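Local coordinates for periplasmic binding protein/LacI transcriptional regulator (Alkaliphilus metalliredigens, PDB 3CTP) that binds the pentose D-xylulofuranose between the two lobes of its effector domain and probably represses transcription as a LacI-family DNA-binding regulator, at residues A[283-286]-A[287-291]; A[304-308]-A[309-313]. One frame throughout, in Å; residues are numbered along the deposited sequence.

Interaction 1: A[283-286]-A[287-291]; sequences NQPI and EALAY. With XLF (beta-D-xylulofuranose), chain C.
Q284 and L289 meet where the loop after strand 281-283 runs into the first turn of helix 286-302. Q284 OE1 lies 4.0 Å from L289 CD1, and the two side chains run obliquely across each other. The NE2 end of Q284 reaches the sugar and donates a hydrogen bond of 3.0 Å to O3 of the xylulofuranose. The chain is extended beyond CG (chi2 -159°), which carries the amide out to the ligand. P285 is the N-cap. Its carbonyl O takes the N-H of L289 at 2.9 Å in a nearly straight bond. The L289 side chain lies over the same oxygen, with CG 3.4 Å from P285 O. I286 O accepts from A290 N at 2.8 Å and continues the helix pattern. Beside these bonds P285 CB packs on A288 CB at 4.1 Å. Further out, the buried Q284 amide is fixed at both ends: OE1 bonds S154 OG, and NE2 also bonds D267, which itself binds the sugar. A leucine here would probably leave sugar O3 and S154 OG without this amide partner and make the ligand less firmly held. F74 touches both Q284 and I286, and E287 OE1 bonds Y85 OH. P285 centres an inverse gamma turn, so the chain bends sharply into the helix. The arrangement is a strand-to-helix junction at the sugar pocket of a periplasmic-binding-protein fold.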
ATOM      1  N   ASN A 283       1.812   7.456  17.026  1.00  8.62           N
ATOM      2  CA  ASN A 283       2.398   8.075  15.854  1.00  8.88           C
ATOM      3  C   ASN A 283       3.881   7.813  15.687  1.00  9.45           C
ATOM      4  O   ASN A 283       4.661   8.140  16.581  1.00 10.81           O
ATOM      5  CB  ASN A 283       2.217   9.604  15.966  1.00 10.10           C
ATOM      6  CG  ASN A 283       2.639  10.339  14.716  1.00 13.77           C
ATOM      7  OD1 ASN A 283       1.945  10.276  13.690  1.00 14.28           O
ATOM      8  ND2 ASN A 283       3.771  11.065  14.789  1.00 13.54           N
ATOM      9  N   GLN A 284       4.283   7.269  14.526  1.00  9.21           N
ATOM     10  CA  GLN A 284       5.684   7.386  14.093  1.00  8.80           C
ATOM     11  C   GLN A 284       5.846   8.607  13.215  1.00  9.35           C
ATOM     12  O   GLN A 284       5.040   8.813  12.285  1.00  9.49           O
ATOM     13  CB  GLN A 284       6.109   6.164  13.265  1.00  9.16           C
ATOM     14  CG  GLN A 284       6.161   4.875  14.038  1.00  9.28           C
ATOM     15  CD  GLN A 284       7.040   3.857  13.337  1.00  8.61           C
ATOM     16  OE1 GLN A 284       8.247   4.039  13.267  1.00 10.61           O
ATOM     17  NE2 GLN A 284       6.444   2.752  12.856  1.00  9.70           N
ATOM     18  N   PRO A 285       6.854   9.448  13.507  1.00  9.13           N
ATOM     19  CA  PRO A 285       6.936  10.732  12.805  1.00  9.82           C
ATOM     20  C   PRO A 285       7.619  10.572  11.461  1.00  9.91           C
ATOM     21  O   PRO A 285       8.842  10.756  11.332  1.00 10.97           O
ATOM     22  CB  PRO A 285       7.781  11.600  13.744  1.00 11.33           C
ATOM     23  CG  PRO A 285       8.664  10.601  14.485  1.00 12.24           C
ATOM     24  CD  PRO A 285       7.796   9.347  14.642  1.00 10.02           C
ATOM     25  N   ILE A 286       6.830  10.181  10.458  1.00  9.52           N
ATOM     26  CA  ILE A 286       7.387   9.833   9.157  1.00 10.19           C
ATOM     27  C   ILE A 286       8.234  10.967   8.572  1.00 10.22           C
ATOM     28  O   ILE A 286       9.306  10.727   7.999  1.00  9.78           O
ATOM     29  CB  ILE A 286       6.249   9.430   8.178  1.00 10.88           C
ATOM     30  CG1 ILE A 286       5.668   8.081   8.648  1.00 14.50           C
ATOM     31  CG2 ILE A 286       6.772   9.311   6.770  1.00 15.60           C
ATOM     32  CD1 ILE A 286       4.501   7.534   7.772  1.00 16.93           C
ATOM     33  N   GLU A 287       7.764  12.212   8.687  1.00 10.97           N
ATOM     34  CA  GLU A 287       8.555  13.309   8.113  1.00 12.47           C
ATOM     35  C   GLU A 287       9.927  13.411   8.785  1.00 12.06           C
ATOM     36  O   GLU A 287      10.965  13.590   8.101  1.00 12.40           O
ATOM     37  CB  GLU A 287       7.828  14.664   8.210  1.00 13.75           C
ATOM     38  CG  GLU A 287       6.605  14.745   7.306  1.00 26.11           C
ATOM     39  CD  GLU A 287       6.947  15.097   5.877  1.00 25.79           C
ATOM     40  OE1 GLU A 287       8.005  15.729   5.646  1.00 36.48           O
ATOM     41  OE2 GLU A 287       6.142  14.763   4.980  1.00 37.29           O
ATOM     42  N   ALA A 288       9.960  13.358  10.118  1.00 10.24           N
ATOM     43  CA  ALA A 288      11.255  13.424  10.813  1.00  9.76           C
ATOM     44  C   ALA A 288      12.133  12.209  10.496  1.00  9.76           C
ATOM     45  O   ALA A 288      13.361  12.335  10.354  1.00 10.46           O
ATOM     46  CB  ALA A 288      11.057  13.541  12.331  1.00 10.46           C
ATOM     47  N   LEU A 289      11.532  11.022  10.426  1.00  9.58           N
ATOM     48  CA  LEU A 289      12.320   9.824  10.102  1.00  9.51           C
ATOM     49  C   LEU A 289      12.933   9.958   8.715  1.00  9.97           C
ATOM     50  O   LEU A 289      14.117   9.679   8.521  1.00 10.32           O
ATOM     51  CB  LEU A 289      11.432   8.579  10.115  1.00  9.06           C
ATOM     52  CG  LEU A 289      10.966   8.155  11.505  1.00  9.64           C
ATOM     53  CD1 LEU A 289       9.788   7.179  11.364  1.00 10.69           C
ATOM     54  CD2 LEU A 289      12.124   7.492  12.287  1.00 10.89           C
ATOM     55  N   ALA A 290      12.113  10.371   7.739  1.00 10.06           N
ATOM     56  CA  ALA A 290      12.591  10.460   6.360  1.00  9.68           C
ATOM     57  C   ALA A 290      13.659  11.525   6.223  1.00  8.90           C
ATOM     58  O   ALA A 290      14.677  11.331   5.557  1.00  9.65           O
ATOM     59  CB  ALA A 290      11.389  10.767   5.425  1.00  9.29           C
ATOM     60  N   TYR A 291      13.417  12.688   6.825  1.00 10.32           N
ATOM     61  CA  TYR A 291      14.404  13.749   6.822  1.00  9.63           C
ATOM     62  C   TYR A 291      15.739  13.251   7.365  1.00 10.32           C
ATOM     63  O   TYR A 291      16.812  13.480   6.768  1.00 10.53           O
ATOM     64  CB  TYR A 291      13.907  14.942   7.670  1.00 10.49           C
ATOM     65  CG  TYR A 291      14.975  15.984   7.945  1.00 14.78           C
ATOM     66  CD1 TYR A 291      15.254  16.963   7.024  1.00 18.56           C
ATOM     67  CD2 TYR A 291      15.700  15.964   9.129  1.00 16.64           C
ATOM     68  CE1 TYR A 291      16.251  17.910   7.260  1.00 18.52           C
ATOM     69  CE2 TYR A 291      16.689  16.924   9.386  1.00 23.37           C
ATOM     70  CZ  TYR A 291      16.945  17.885   8.441  1.00 21.67           C
ATOM     71  OH  TYR A 291      17.913  18.842   8.683  1.00 26.75           O
TER
HETATM   72  O4  XLF C 401       8.783  -3.042  12.213  1.00 10.69           O
HETATM   73  C4  XLF C 401       7.655  -2.288  12.664  1.00  9.94           C
HETATM   74  C5  XLF C 401       6.430  -3.182  12.545  1.00  7.80           C
HETATM   75  O5  XLF C 401       5.669  -2.666  11.448  1.00  8.98           O
HETATM   76  C3  XLF C 401       7.371  -1.126  11.726  1.00  9.19           C
HETATM   77  O3  XLF C 401       7.715   0.132  12.320  1.00  9.46           O
HETATM   78  C2  XLF C 401       5.886  -1.260  11.525  1.00  9.00           C
HETATM   79  O2  XLF C 401       5.165  -0.733  12.657  1.00  8.32           O
HETATM   80  C1  XLF C 401       5.408  -0.620  10.237  1.00  6.89           C
HETATM   81  O1  XLF C 401       4.011  -0.898  10.062  1.00 10.36           O

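Interaction 2: A[304-308]-A[309-313]; sequences EGVLI and EDYIM
Between V306 and E309 the backbone is largely extended and enters strand 311-318 after a bend. L307 O and E309 N come within 3.1 Å across the bend. The side chains of L307 and E309 cross at about a right angle. Methyl CD2 of L307 rests against the carboxylate, 3.5 Å from E309 CD. The E309 CG sits between its backbone N and carbonyl carbon (chi1 59°), and this turns the chain back over the preceding residues. CG is therefore only 3.6 Å from L307 O. One water joins the three polar groups of the contact. It donates to L307 O at 2.7 Å and to E309 OE2 at 2.6 Å, and it accepts from Y311 OH at 2.7 Å. Both its hydrogens and an acceptor site are thus used. The water probably limits the rotation of the E309 carboxylate and of the phenol group. The carbonyl E309 O lies at the edge of the Y311 ring, in its plane. V306 CG2 touches the phenol oxygen at 3.8 Å. Beyond the segments, the Y311 side chain packs on T292 and L296 of helix 286-302 and on I150, which I308 also touches. Y311 has backbone hydrogen bonds with T151 and S153 of strand 151-154. This is a surface connection from helix to strand, with a water-bridged bend where the chain enters the mixed sheet of the periplasmic-binding-protein fold.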
ATOM      1  N   GLU A 304      31.274  13.272   5.236  1.00 17.34           N
ATOM      2  CA  GLU A 304      31.239  14.241   6.309  1.00 17.57           C
ATOM      3  C   GLU A 304      31.266  13.526   7.651  1.00 17.61           C
ATOM      4  O   GLU A 304      30.880  12.351   7.760  1.00 17.30           O
ATOM      5  CB  GLU A 304      30.007  15.134   6.171  1.00 19.55           C
ATOM      6  CG  GLU A 304      30.038  15.941   4.883  1.00 28.71           C
ATOM      7  CD  GLU A 304      28.736  16.636   4.558  1.00 32.76           C
ATOM      8  OE1 GLU A 304      27.839  16.693   5.427  1.00 33.20           O
ATOM      9  OE2 GLU A 304      28.620  17.145   3.416  1.00 34.82           O
ATOM     10  N   GLY A 305      31.742  14.225   8.671  1.00 16.11           N
ATOM     11  CA  GLY A 305      31.860  13.605   9.967  1.00 14.57           C
ATOM     12  C   GLY A 305      30.518  13.448  10.624  1.00 13.52           C
ATOM     13  O   GLY A 305      29.699  14.372  10.650  1.00 14.12           O
ATOM     14  N   VAL A 306      30.307  12.267  11.192  1.00 12.23           N
ATOM     15  CA  VAL A 306      29.102  11.998  11.963  1.00 11.09           C
ATOM     16  C   VAL A 306      29.378  10.827  12.882  1.00  9.90           C
ATOM     17  O   VAL A 306      29.980   9.851  12.456  1.00 10.09           O
ATOM     18  CB  VAL A 306      27.870  11.728  11.059  1.00 12.93           C
ATOM     19  CG1 VAL A 306      28.154  10.669  10.075  1.00 16.23           C
ATOM     20  CG2 VAL A 306      26.638  11.361  11.876  1.00 14.89           C
ATOM     21  N   LEU A 307      28.957  10.928  14.139  1.00  8.86           N
ATOM     22  CA  LEU A 307      29.112   9.815  15.074  1.00  7.91           C
ATOM     23  C   LEU A 307      28.137   8.719  14.673  1.00  9.38           C
ATOM     24  O   LEU A 307      26.944   8.988  14.491  1.00  9.81           O
ATOM     25  CB  LEU A 307      28.806  10.290  16.504  1.00  7.98           C
ATOM     26  CG  LEU A 307      28.865   9.205  17.582  1.00  9.54           C
ATOM     27  CD1 LEU A 307      30.225   8.575  17.648  1.00 10.99           C
ATOM     28  CD2 LEU A 307      28.464   9.745  18.958  1.00  9.67           C
ATOM     29  N   ILE A 308      28.628   7.486  14.531  1.00 10.09           N
ATOM     30  CA  ILE A 308      27.741   6.377  14.165  1.00 10.47           C
ATOM     31  C   ILE A 308      27.042   5.863  15.403  1.00 11.19           C
ATOM     32  O   ILE A 308      27.634   5.113  16.182  1.00 13.03           O
ATOM     33  CB  ILE A 308      28.561   5.267  13.475  1.00 10.35           C
ATOM     34  CG1 ILE A 308      29.317   5.840  12.294  1.00 13.61           C
ATOM     35  CG2 ILE A 308      27.660   4.122  13.056  1.00 14.52           C
ATOM     36  CD1 ILE A 308      28.457   6.466  11.313  1.00 18.46           C
ATOM     37  N   GLU A 309      25.798   6.300  15.625  1.00  8.93           N
ATOM     38  CA  GLU A 309      25.048   5.991  16.834  1.00  9.67           C
ATOM     39  C   GLU A 309      23.570   5.931  16.464  1.00 10.89           C
ATOM     40  O   GLU A 309      23.214   6.296  15.336  1.00 11.92           O
ATOM     41  CB  GLU A 309      25.239   7.122  17.864  1.00  9.68           C
ATOM     42  CG  GLU A 309      24.787   8.501  17.367  1.00 10.19           C
ATOM     43  CD  GLU A 309      25.005   9.629  18.379  1.00 12.33           C
ATOM     44  OE1 GLU A 309      24.922   9.370  19.596  1.00 13.83           O
ATOM     45  OE2 GLU A 309      25.239  10.773  17.935  1.00 11.86           O
ATOM     46  N   ASP A 310      22.717   5.500  17.397  1.00 11.23           N
ATOM     47  CA  ASP A 310      21.273   5.415  17.115  1.00 10.92           C
ATOM     48  C   ASP A 310      20.638   6.800  17.046  1.00 11.09           C
ATOM     49  O   ASP A 310      20.913   7.671  17.885  1.00 11.04           O
ATOM     50  CB  ASP A 310      20.532   4.682  18.237  1.00 12.05           C
ATOM     51  CG  ASP A 310      20.918   3.213  18.362  1.00 18.64           C
ATOM     52  OD1 ASP A 310      21.448   2.632  17.402  1.00 16.57           O
ATOM     53  OD2 ASP A 310      20.683   2.638  19.448  1.00 19.29           O
ATOM     54  N   TYR A 311      19.752   6.984  16.062  1.00  9.80           N
ATOM     55  CA  TYR A 311      18.916   8.183  15.998  1.00  9.70           C
ATOM     56  C   TYR A 311      17.494   7.754  16.278  1.00 11.21           C
ATOM     57  O   TYR A 311      16.938   6.999  15.489  1.00 13.25           O
ATOM     58  CB  TYR A 311      18.989   8.811  14.605  1.00  8.70           C
ATOM     59  CG  TYR A 311      20.223   9.694  14.416  1.00  9.22           C
ATOM     60  CD1 TYR A 311      21.503   9.154  14.415  1.00  9.42           C
ATOM     61  CD2 TYR A 311      20.085  11.079  14.263  1.00  9.19           C
ATOM     62  CE1 TYR A 311      22.632   9.975  14.272  1.00 10.09           C
ATOM     63  CE2 TYR A 311      21.203  11.895  14.105  1.00  9.67           C
ATOM     64  CZ  TYR A 311      22.467  11.348  14.125  1.00  9.41           C
ATOM     65  OH  TYR A 311      23.548  12.203  13.980  1.00 11.31           O
ATOM     66  N   ILE A 312      16.922   8.183  17.400  1.00  9.07           N
ATOM     67  CA  ILE A 312      15.591   7.717  17.814  1.00  9.38           C
ATOM     68  C   ILE A 312      14.628   8.884  17.864  1.00 10.90           C
ATOM     69  O   ILE A 312      14.880   9.878  18.571  1.00 11.48           O
ATOM     70  CB  ILE A 312      15.705   7.056  19.207  1.00 10.01           C
ATOM     71  CG1 ILE A 312      16.691   5.896  19.122  1.00 13.86           C
ATOM     72  CG2 ILE A 312      14.354   6.571  19.683  1.00 16.50           C
ATOM     73  CD1 ILE A 312      16.923   5.196  20.449  1.00 22.76           C
ATOM     74  N   MET A 313      13.541   8.808  17.085  1.00  9.70           N
ATOM     75  CA  MET A 313      12.564   9.902  16.997  1.00 10.06           C
ATOM     76  C   MET A 313      11.368   9.709  17.938  1.00 11.53           C
ATOM     77  O   MET A 313      10.849   8.612  18.109  1.00 11.04           O
ATOM     78  CB  MET A 313      11.989  10.063  15.556  1.00 12.19           C
ATOM     79  CG  MET A 313      12.942  10.366  14.399  1.00 17.78           C
ATOM     80  SD  MET A 313      13.939  11.885  14.564  1.00 18.88           S
ATOM     81  CE  MET A 313      15.299  10.877  14.906  1.00  7.51           C
TER
HETATM   82  O   HOH W   1      25.588  11.207  15.353  1.00 11.78           O

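Interaction 1 comes first along the chain and interaction 2 follows it, with their centres about 16 Å apart. Helix 286-302 starts in interaction 1, and the chain leaving it passes through 304-308 into strand 311-318. That strand lies in the mixed sheet between strands 151-154 and 281-283. The two regions touch through M313: its CB is 3.5 Å from P285 CG, and its CG is 3.7 Å from L289 CD2. The start of the helix is thus packed on the strand that follows it. Interaction 1 lies at the sugar pocket, whereas interaction 2 is a surface contact on the connection from that helix to the strand.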